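Local coordinates for protein probable glutamine synthetase (Pseudomonas aeruginosa, PDB 4HPP) that belongs to the glutamine synthetase family and binds glutamic acid and a magnesium ion in its catalytic domain, at residues Glu133-Gly138 with Val231-His236; Phe222-Ala227 with Ala285-Arg290. All coordinates share one frame; numbering follows the deposited sequence.

Contact 1. Residues Glu133-Gly138 with Val231-His236; sequences EFSLLG and VTNGVH. With MG (magnesium ion), chain B; GLU (glutamic acid), chain D.
Glu133 OE1 is gripped from two directions: the backbone N-H of Gly234 reaches it at 3.1 Å (N-H...O angle 160°), and the amino N of the bound glutamic acid donates to it at 2.8 Å. The Gly234 bond arrives on the anti side of the carboxylate, 26° out of its plane. The other oxygen, OE2, binds the magnesium ion at 2.2 Å, so Glu133 ties metal, ligand and glycine together through one carboxylate. With its CG anti to the carbonyl carbon (chi1 -72°) and the chain extended beyond, Glu133 reaches from its strand to the ion. The Thr232 carbonyl O also accepts from the ligand amino N, at 2.9 Å. His236 NE2 donates at 3.0 Å to the ligand's OXT, an atom at the edge of the imidazole and near its plane. A water bridges Glu133 O and Gly234 O, and the CB of Asn233 rests on Glu133 O at 3.6 Å. Glu180 and Glu187 complete the protein's share of the metal site, while Gln185 holds both Asn233 OD1 and Thr232 O. Strand 124-137 pairs antiparallel with 185-194, 219-221 and 235-243; strand 330-336 lies beyond the last, at Val235 and His236.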
ATOM      1  N   GLU A 133      17.807  13.199  29.924  1.00 44.36           N
ATOM      2  CA  GLU A 133      16.425  13.351  29.545  1.00 40.18           C
ATOM      3  C   GLU A 133      16.349  13.740  28.050  1.00 46.00           C
ATOM      4  O   GLU A 133      17.247  14.412  27.514  1.00 41.45           O
ATOM      5  CB  GLU A 133      15.719  14.339  30.440  1.00 44.83           C
ATOM      6  CG  GLU A 133      15.443  13.847  31.859  1.00 42.96           C
ATOM      7  CD  GLU A 133      15.101  14.997  32.809  1.00 51.66           C
ATOM      8  OE1 GLU A 133      15.286  16.193  32.422  1.00 42.89           O
ATOM      9  OE2 GLU A 133      14.664  14.705  33.962  1.00 50.38           O
ATOM     10  N   PHE A 134      15.301  13.280  27.370  1.00 38.37           N
ATOM     11  CA  PHE A 134      15.154  13.549  25.954  1.00 38.01           C
ATOM     12  C   PHE A 134      13.681  13.539  25.516  1.00 35.81           C
ATOM     13  O   PHE A 134      12.775  13.018  26.233  1.00 41.43           O
ATOM     14  CB  PHE A 134      15.997  12.538  25.135  1.00 38.83           C
ATOM     15  CG  PHE A 134      15.548  11.074  25.294  1.00 43.86           C
ATOM     16  CD1 PHE A 134      16.073  10.261  26.327  1.00 37.33           C
ATOM     17  CD2 PHE A 134      14.652  10.500  24.382  1.00 36.96           C
ATOM     18  CE1 PHE A 134      15.678   8.968  26.465  1.00 31.57           C
ATOM     19  CE2 PHE A 134      14.272   9.182  24.524  1.00 40.15           C
ATOM     20  CZ  PHE A 134      14.759   8.426  25.567  1.00 33.50           C
ATOM     21  N   SER A 135      13.460  14.070  24.329  1.00 29.12           N
ATOM     22  CA  SER A 135      12.158  14.090  23.696  1.00 33.31           C
ATOM     23  C   SER A 135      12.196  12.972  22.743  1.00 37.94           C
ATOM     24  O   SER A 135      13.220  12.791  22.057  1.00 40.93           O
ATOM     25  CB  SER A 135      11.976  15.355  22.809  1.00 38.93           C
ATOM     26  OG  SER A 135      11.767  16.545  23.566  1.00 43.27           O
ATOM     27  N   LEU A 136      11.086  12.238  22.667  1.00 40.88           N
ATOM     28  CA  LEU A 136      10.858  11.204  21.658  1.00 37.98           C
ATOM     29  C   LEU A 136       9.780  11.674  20.713  1.00 41.57           C
ATOM     30  O   LEU A 136       8.614  11.760  21.100  1.00 44.70           O
ATOM     31  CB  LEU A 136      10.465   9.855  22.295  1.00 35.72           C
ATOM     32  CG  LEU A 136      10.447   8.656  21.343  1.00 32.63           C
ATOM     33  CD1 LEU A 136      11.822   8.431  20.768  1.00 34.22           C
ATOM     34  CD2 LEU A 136       9.985   7.369  22.002  1.00 32.85           C
ATOM     35  N   LEU A 137      10.188  11.975  19.479  1.00 48.99           N
ATOM     36  CA  LEU A 137       9.306  12.482  18.428  1.00 46.46           C
ATOM     37  C   LEU A 137       8.995  11.443  17.394  1.00 47.91           C
ATOM     38  O   LEU A 137       9.870  10.628  16.986  1.00 47.08           O
ATOM     39  CB  LEU A 137       9.929  13.703  17.746  1.00 50.21           C
ATOM     40  CG  LEU A 137      10.473  14.685  18.794  1.00 52.40           C
ATOM     41  CD1 LEU A 137      11.272  15.807  18.148  1.00 46.94           C
ATOM     42  CD2 LEU A 137       9.277  15.170  19.601  1.00 51.34           C
ATOM     43  N   GLY A 138       7.718  11.462  17.014  1.00 45.46           N
ATOM     44  CA  GLY A 138       7.208  10.766  15.846  1.00 41.94           C
ATOM     45  C   GLY A 138       6.265   9.661  16.254  1.00 49.37           C
ATOM     46  O   GLY A 138       5.892   8.828  15.431  1.00 52.61           O
ATOM     47  N   VAL A 231       8.821  21.848  28.924  1.00 47.94           N
ATOM     48  CA  VAL A 231       9.734  21.318  29.941  1.00 45.18           C
ATOM     49  C   VAL A 231      11.123  21.035  29.347  1.00 46.86           C
ATOM     50  O   VAL A 231      11.241  20.511  28.233  1.00 56.16           O
ATOM     51  CB  VAL A 231       9.177  20.025  30.561  1.00 46.95           C
ATOM     52  CG1 VAL A 231      10.004  19.603  31.793  1.00 39.60           C
ATOM     53  CG2 VAL A 231       7.685  20.237  30.916  1.00 50.81           C
ATOM     54  N   THR A 232      12.150  21.422  30.093  1.00 41.72           N
ATOM     55  CA  THR A 232      13.526  21.429  29.651  1.00 48.66           C
ATOM     56  C   THR A 232      14.133  20.012  29.857  1.00 54.64           C
ATOM     57  O   THR A 232      13.637  19.249  30.682  1.00 51.37           O
ATOM     58  CB  THR A 232      14.357  22.477  30.453  1.00 53.56           C
ATOM     59  OG1 THR A 232      14.034  22.415  31.849  1.00 51.99           O
ATOM     60  CG2 THR A 232      14.051  23.867  30.035  1.00 54.56           C
ATOM     61  N   ASN A 233      15.210  19.695  29.114  1.00 52.21           N
ATOM     62  CA  ASN A 233      15.890  18.413  29.152  1.00 41.26           C
ATOM     63  C   ASN A 233      17.206  18.683  29.913  1.00 50.54           C
ATOM     64  O   ASN A 233      18.131  19.344  29.394  1.00 52.29           O
ATOM     65  CB  ASN A 233      16.190  17.832  27.738  1.00 39.79           C
ATOM     66  CG  ASN A 233      14.935  17.414  26.913  1.00 45.88           C
ATOM     67  OD1 ASN A 233      14.048  16.675  27.391  1.00 44.40           O
ATOM     68  ND2 ASN A 233      14.885  17.870  25.621  1.00 40.69           N
ATOM     69  N   GLY A 234      17.291  18.179  31.149  1.00 52.17           N
ATOM     70  CA  GLY A 234      18.504  18.276  31.943  1.00 48.53           C
ATOM     71  C   GLY A 234      19.418  17.074  31.748  1.00 51.81           C
ATOM     72  O   GLY A 234      19.044  16.101  31.114  1.00 46.86           O
ATOM     73  N   VAL A 235      20.640  17.196  32.257  1.00 50.36           N
ATOM     74  CA  VAL A 235      21.578  16.125  32.414  1.00 44.66           C
ATOM     75  C   VAL A 235      22.019  16.315  33.860  1.00 48.71           C
ATOM     76  O   VAL A 235      22.335  17.416  34.244  1.00 49.33           O
ATOM     77  CB  VAL A 235      22.788  16.255  31.460  1.00 43.17           C
ATOM     78  CG1 VAL A 235      23.996  15.417  31.948  1.00 44.81           C
ATOM     79  CG2 VAL A 235      22.432  15.828  30.039  1.00 42.14           C
ATOM     80  N   HIS A 236      22.037  15.258  34.658  1.00 48.07           N
ATOM     81  CA  HIS A 236      22.497  15.375  36.039  1.00 48.57           C
ATOM     82  C   HIS A 236      23.617  14.439  36.273  1.00 48.18           C
ATOM     83  O   HIS A 236      23.568  13.271  35.901  1.00 48.89           O
ATOM     84  CB  HIS A 236      21.403  15.076  37.063  1.00 48.45           C
ATOM     85  CG  HIS A 236      20.226  16.007  37.004  1.00 56.37           C
ATOM     86  ND1 HIS A 236      18.999  15.635  37.425  1.00 60.49           N
ATOM     87  CD2 HIS A 236      20.100  17.328  36.519  1.00 64.54           C
ATOM     88  CE1 HIS A 236      18.123  16.669  37.230  1.00 66.08           C
ATOM     89  NE2 HIS A 236      18.792  17.695  36.673  1.00 61.16           N
TER
HETATM   90 MG    MG B 501      14.664  13.523  35.781  1.00 40.18          MG
HETATM   91  N   GLU D 503      13.935  18.386  33.425  1.00 59.07           N
HETATM   92  CA  GLU D 503      14.707  18.959  34.601  1.00 66.94           C
HETATM   93  C   GLU D 503      16.062  19.623  34.262  1.00 63.78           C
HETATM   94  O   GLU D 503      16.187  20.375  33.303  1.00 54.76           O
HETATM   95  CB  GLU D 503      14.928  17.884  35.656  1.00 70.29           C
HETATM   96  CG  GLU D 503      13.669  17.476  36.370  1.00 68.88           C
HETATM   97  CD  GLU D 503      13.880  16.278  37.236  1.00 67.54           C
HETATM   98  OE1 GLU D 503      13.773  16.451  38.459  1.00 79.26           O
HETATM   99  OE2 GLU D 503      14.167  15.180  36.699  1.00 71.84           O
HETATM  100  OXT GLU D 503      17.083  19.420  34.929  1.00 77.21           O
HETATM  101  O   HOH W   1      19.811  15.074  28.390  1.00 56.04           O

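Contact 2. Residues Phe222-Ala227 with Ala285-Arg290. With GLU (glutamic acid), chain D.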
ATOM      1  N   PHE A 222      17.657  15.995  22.531  1.00 38.69           N
ATOM      2  CA  PHE A 222      18.315  16.220  23.820  1.00 37.53           C
ATOM      3  C   PHE A 222      18.609  17.707  24.095  1.00 44.11           C
ATOM      4  O   PHE A 222      19.273  18.062  25.090  1.00 43.81           O
ATOM      5  CB  PHE A 222      19.640  15.491  23.881  1.00 39.79           C
ATOM      6  CG  PHE A 222      19.538  13.985  23.961  1.00 45.55           C
ATOM      7  CD1 PHE A 222      19.989  13.316  25.068  1.00 39.84           C
ATOM      8  CD2 PHE A 222      19.031  13.244  22.918  1.00 46.75           C
ATOM      9  CE1 PHE A 222      19.891  11.957  25.155  1.00 39.73           C
ATOM     10  CE2 PHE A 222      18.960  11.870  23.002  1.00 46.93           C
ATOM     11  CZ  PHE A 222      19.391  11.230  24.114  1.00 40.17           C
ATOM     12  N   ALA A 223      18.188  18.593  23.205  1.00 48.97           N
ATOM     13  CA  ALA A 223      18.520  20.028  23.394  1.00 50.05           C
ATOM     14  C   ALA A 223      18.024  20.443  24.764  1.00 48.04           C
ATOM     15  O   ALA A 223      17.009  19.899  25.234  1.00 45.34           O
ATOM     16  CB  ALA A 223      17.851  20.887  22.336  1.00 45.69           C
ATOM     17  N   PRO A 224      18.731  21.391  25.419  1.00 48.58           N
ATOM     18  CA  PRO A 224      18.219  21.827  26.720  1.00 51.89           C
ATOM     19  C   PRO A 224      16.738  22.228  26.658  1.00 52.06           C
ATOM     20  O   PRO A 224      15.995  21.863  27.578  1.00 51.48           O
ATOM     21  CB  PRO A 224      19.124  23.030  27.118  1.00 48.39           C
ATOM     22  CG  PRO A 224      20.300  22.986  26.212  1.00 50.25           C
ATOM     23  CD  PRO A 224      19.996  22.057  25.052  1.00 48.09           C
ATOM     24  N   LEU A 225      16.312  22.959  25.616  1.00 48.98           N
ATOM     25  CA  LEU A 225      14.882  23.266  25.462  1.00 50.34           C
ATOM     26  C   LEU A 225      14.332  22.706  24.146  1.00 56.20           C
ATOM     27  O   LEU A 225      14.647  23.211  23.041  1.00 51.91           O
ATOM     28  CB  LEU A 225      14.590  24.773  25.623  1.00 49.83           C
ATOM     29  CG  LEU A 225      13.086  25.095  25.639  1.00 54.12           C
ATOM     30  CD1 LEU A 225      12.400  24.654  26.939  1.00 52.26           C
ATOM     31  CD2 LEU A 225      12.826  26.573  25.378  1.00 55.87           C
ATOM     32  N   PRO A 226      13.543  21.629  24.248  1.00 51.41           N
ATOM     33  CA  PRO A 226      13.095  20.875  23.055  1.00 47.96           C
ATOM     34  C   PRO A 226      12.231  21.708  22.074  1.00 52.93           C
ATOM     35  O   PRO A 226      12.281  21.506  20.853  1.00 62.42           O
ATOM     36  CB  PRO A 226      12.244  19.751  23.634  1.00 40.17           C
ATOM     37  CG  PRO A 226      12.011  20.084  25.069  1.00 48.98           C
ATOM     38  CD  PRO A 226      13.128  21.002  25.515  1.00 47.91           C
ATOM     39  N   ALA A 227      11.415  22.595  22.615  1.00 54.31           N
ATOM     40  CA  ALA A 227      10.572  23.499  21.818  1.00 57.61           C
ATOM     41  C   ALA A 227      10.039  24.625  22.705  1.00 53.68           C
ATOM     42  O   ALA A 227       9.945  24.492  23.929  1.00 50.65           O
ATOM     43  CB  ALA A 227       9.422  22.753  21.157  1.00 53.32           C
ATOM     44  N   ALA A 285      24.398  28.453  23.606  1.00 60.93           N
ATOM     45  CA  ALA A 285      23.486  29.602  23.674  1.00 66.22           C
ATOM     46  C   ALA A 285      22.079  29.165  24.161  1.00 65.08           C
ATOM     47  O   ALA A 285      21.487  29.835  25.024  1.00 56.64           O
ATOM     48  CB  ALA A 285      23.425  30.324  22.318  1.00 63.33           C
ATOM     49  N   ALA A 286      21.582  28.025  23.645  1.00 58.36           N
ATOM     50  CA  ALA A 286      20.287  27.461  24.057  1.00 54.04           C
ATOM     51  C   ALA A 286      20.261  26.998  25.503  1.00 57.43           C
ATOM     52  O   ALA A 286      19.169  26.747  26.044  1.00 60.24           O
ATOM     53  CB  ALA A 286      19.847  26.326  23.141  1.00 61.17           C
ATOM     54  N   SER A 287      21.440  26.899  26.134  1.00 52.09           N
ATOM     55  CA  SER A 287      21.504  26.385  27.495  1.00 53.21           C
ATOM     56  C   SER A 287      20.862  27.357  28.471  1.00 60.23           C
ATOM     57  O   SER A 287      20.298  26.946  29.517  1.00 59.99           O
ATOM     58  CB  SER A 287      22.929  26.063  27.903  1.00 53.52           C
ATOM     59  OG  SER A 287      23.413  24.931  27.196  1.00 45.77           O
ATOM     60  N   TYR A 288      20.900  28.645  28.114  1.00 63.09           N
ATOM     61  CA  TYR A 288      20.413  29.672  29.033  1.00 55.89           C
ATOM     62  C   TYR A 288      18.897  29.900  29.020  1.00 54.55           C
ATOM     63  O   TYR A 288      18.389  30.491  29.945  1.00 60.44           O
ATOM     64  CB  TYR A 288      21.315  30.907  29.042  1.00 47.16           C
ATOM     65  CG  TYR A 288      22.642  30.444  29.499  1.00 40.98           C
ATOM     66  CD1 TYR A 288      23.540  29.871  28.592  1.00 43.14           C
ATOM     67  CD2 TYR A 288      22.964  30.443  30.845  1.00 43.38           C
ATOM     68  CE1 TYR A 288      24.753  29.368  29.002  1.00 41.97           C
ATOM     69  CE2 TYR A 288      24.172  29.905  31.280  1.00 46.66           C
ATOM     70  CZ  TYR A 288      25.059  29.373  30.352  1.00 48.07           C
ATOM     71  OH  TYR A 288      26.263  28.838  30.776  1.00 57.71           O
ATOM     72  N   LEU A 289      18.196  29.352  28.019  1.00 51.63           N
ATOM     73  CA  LEU A 289      16.728  29.234  28.098  1.00 60.01           C
ATOM     74  C   LEU A 289      16.301  28.222  29.165  1.00 61.00           C
ATOM     75  O   LEU A 289      15.165  28.276  29.636  1.00 70.46           O
ATOM     76  CB  LEU A 289      16.090  28.857  26.742  1.00 52.68           C
ATOM     77  CG  LEU A 289      16.763  29.456  25.507  1.00 55.20           C
ATOM     78  CD1 LEU A 289      16.311  28.768  24.238  1.00 40.17           C
ATOM     79  CD2 LEU A 289      16.469  30.970  25.432  1.00 63.17           C
ATOM     80  N   ARG A 290      17.202  27.296  29.507  1.00 64.63           N
ATOM     81  CA  ARG A 290      16.983  26.269  30.553  1.00 61.29           C
ATOM     82  C   ARG A 290      17.430  26.742  31.968  1.00 65.69           C
ATOM     83  O   ARG A 290      16.653  26.636  32.958  1.00 59.68           O
ATOM     84  CB  ARG A 290      17.655  24.933  30.154  1.00 51.88           C
ATOM     85  CG  ARG A 290      17.893  23.980  31.313  1.00 55.05           C
ATOM     86  CD  ARG A 290      18.318  22.565  30.883  1.00 53.31           C
ATOM     87  NE  ARG A 290      18.339  21.735  32.077  1.00 47.28           N
ATOM     88  CZ  ARG A 290      19.325  21.683  32.980  1.00 48.97           C
ATOM     89  NH1 ARG A 290      19.189  20.914  34.050  1.00 43.41           N
ATOM     90  NH2 ARG A 290      20.457  22.358  32.818  1.00 55.04           N
TER
HETATM   91  N   GLU D 503      13.935  18.386  33.425  1.00 59.07           N
HETATM   92  CA  GLU D 503      14.707  18.959  34.601  1.00 66.94           C
HETATM   93  C   GLU D 503      16.062  19.623  34.262  1.00 63.78           C
HETATM   94  O   GLU D 503      16.187  20.375  33.303  1.00 54.76           O
HETATM   95  CB  GLU D 503      14.928  17.884  35.656  1.00 70.29           C
HETATM   96  CG  GLU D 503      13.669  17.476  36.370  1.00 68.88           C
HETATM   97  CD  GLU D 503      13.880  16.278  37.236  1.00 67.54           C
HETATM   98  OE1 GLU D 503      13.773  16.451  38.459  1.00 79.26           O
HETATM   99  OE2 GLU D 503      14.167  15.180  36.699  1.00 71.84           O
HETATM  100  OXT GLU D 503      17.083  19.420  34.929  1.00 77.21           O
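Pro224 wedges its ring against residues 286-290, which run in helical conformation into helix 288-291, a meeting of loop and helix in the glutamine synthetase catalytic domain. This is the close-packed, buried part: Pro224 CG lies 3.8 Å from Ser287 OG, and Pro224 CB lies 3.9 Å from both Ala286 O and Arg290 CB. The proline ring touches Ala286, Ser287 and Arg290. Ser287 OG is a van der Waals neighbour of the ring; it is hydrogen-bonded to Asp337 and Thr284. The looser flank is formed by Leu225 and Leu289, both partly exposed, which meet through Leu225 CD2, closest to Leu289 CB at 4.2 Å. Helix 432-439 lies beside this pair, with Cys436 touching both leucines and Tyr439 touching Ala286. Arg290 swings CG away from its own backbone N (chi1 161°) and stays extended to NE, which carries its CB and CD past Pro224 CB to the ligand. There the guanidinium presents an edge to the alpha-carboxylate (O and OXT) of the glutamic acid, whose carbon C lies in the guanidinium plane; Arg334 O takes a further bond from NH1. The ligand is clasped by two well-formed bonds, Arg290 NE to its O at 2.8 Å and Arg290 NH1 to its OXT at 2.7 Å.

In the fold
The two contacts lie with their centres about 10 Å apart in the catalytic domain and interleave along the chain, in the order 133-138, 222-227, 231-236, 285-290. The loop after strand 219-221 supplies segment 222-227 and most of 231-236, and the contacts join directly where Asn233 N probably bonds to Pro224 O (2.8 Å) and Asn233 ND2 to Ala223 O (3.0 Å). Ser135 also packs on Pro226. Contact 1 joins a sheet strand to the loop entering strand 235-243 and meets the ligand's amino group, its metal-bound end and, through His236, the alpha-carboxylate, to which contact 2 adds Arg290 from helix 288-291. Distant parts of the sequence thereby converge on one ligand.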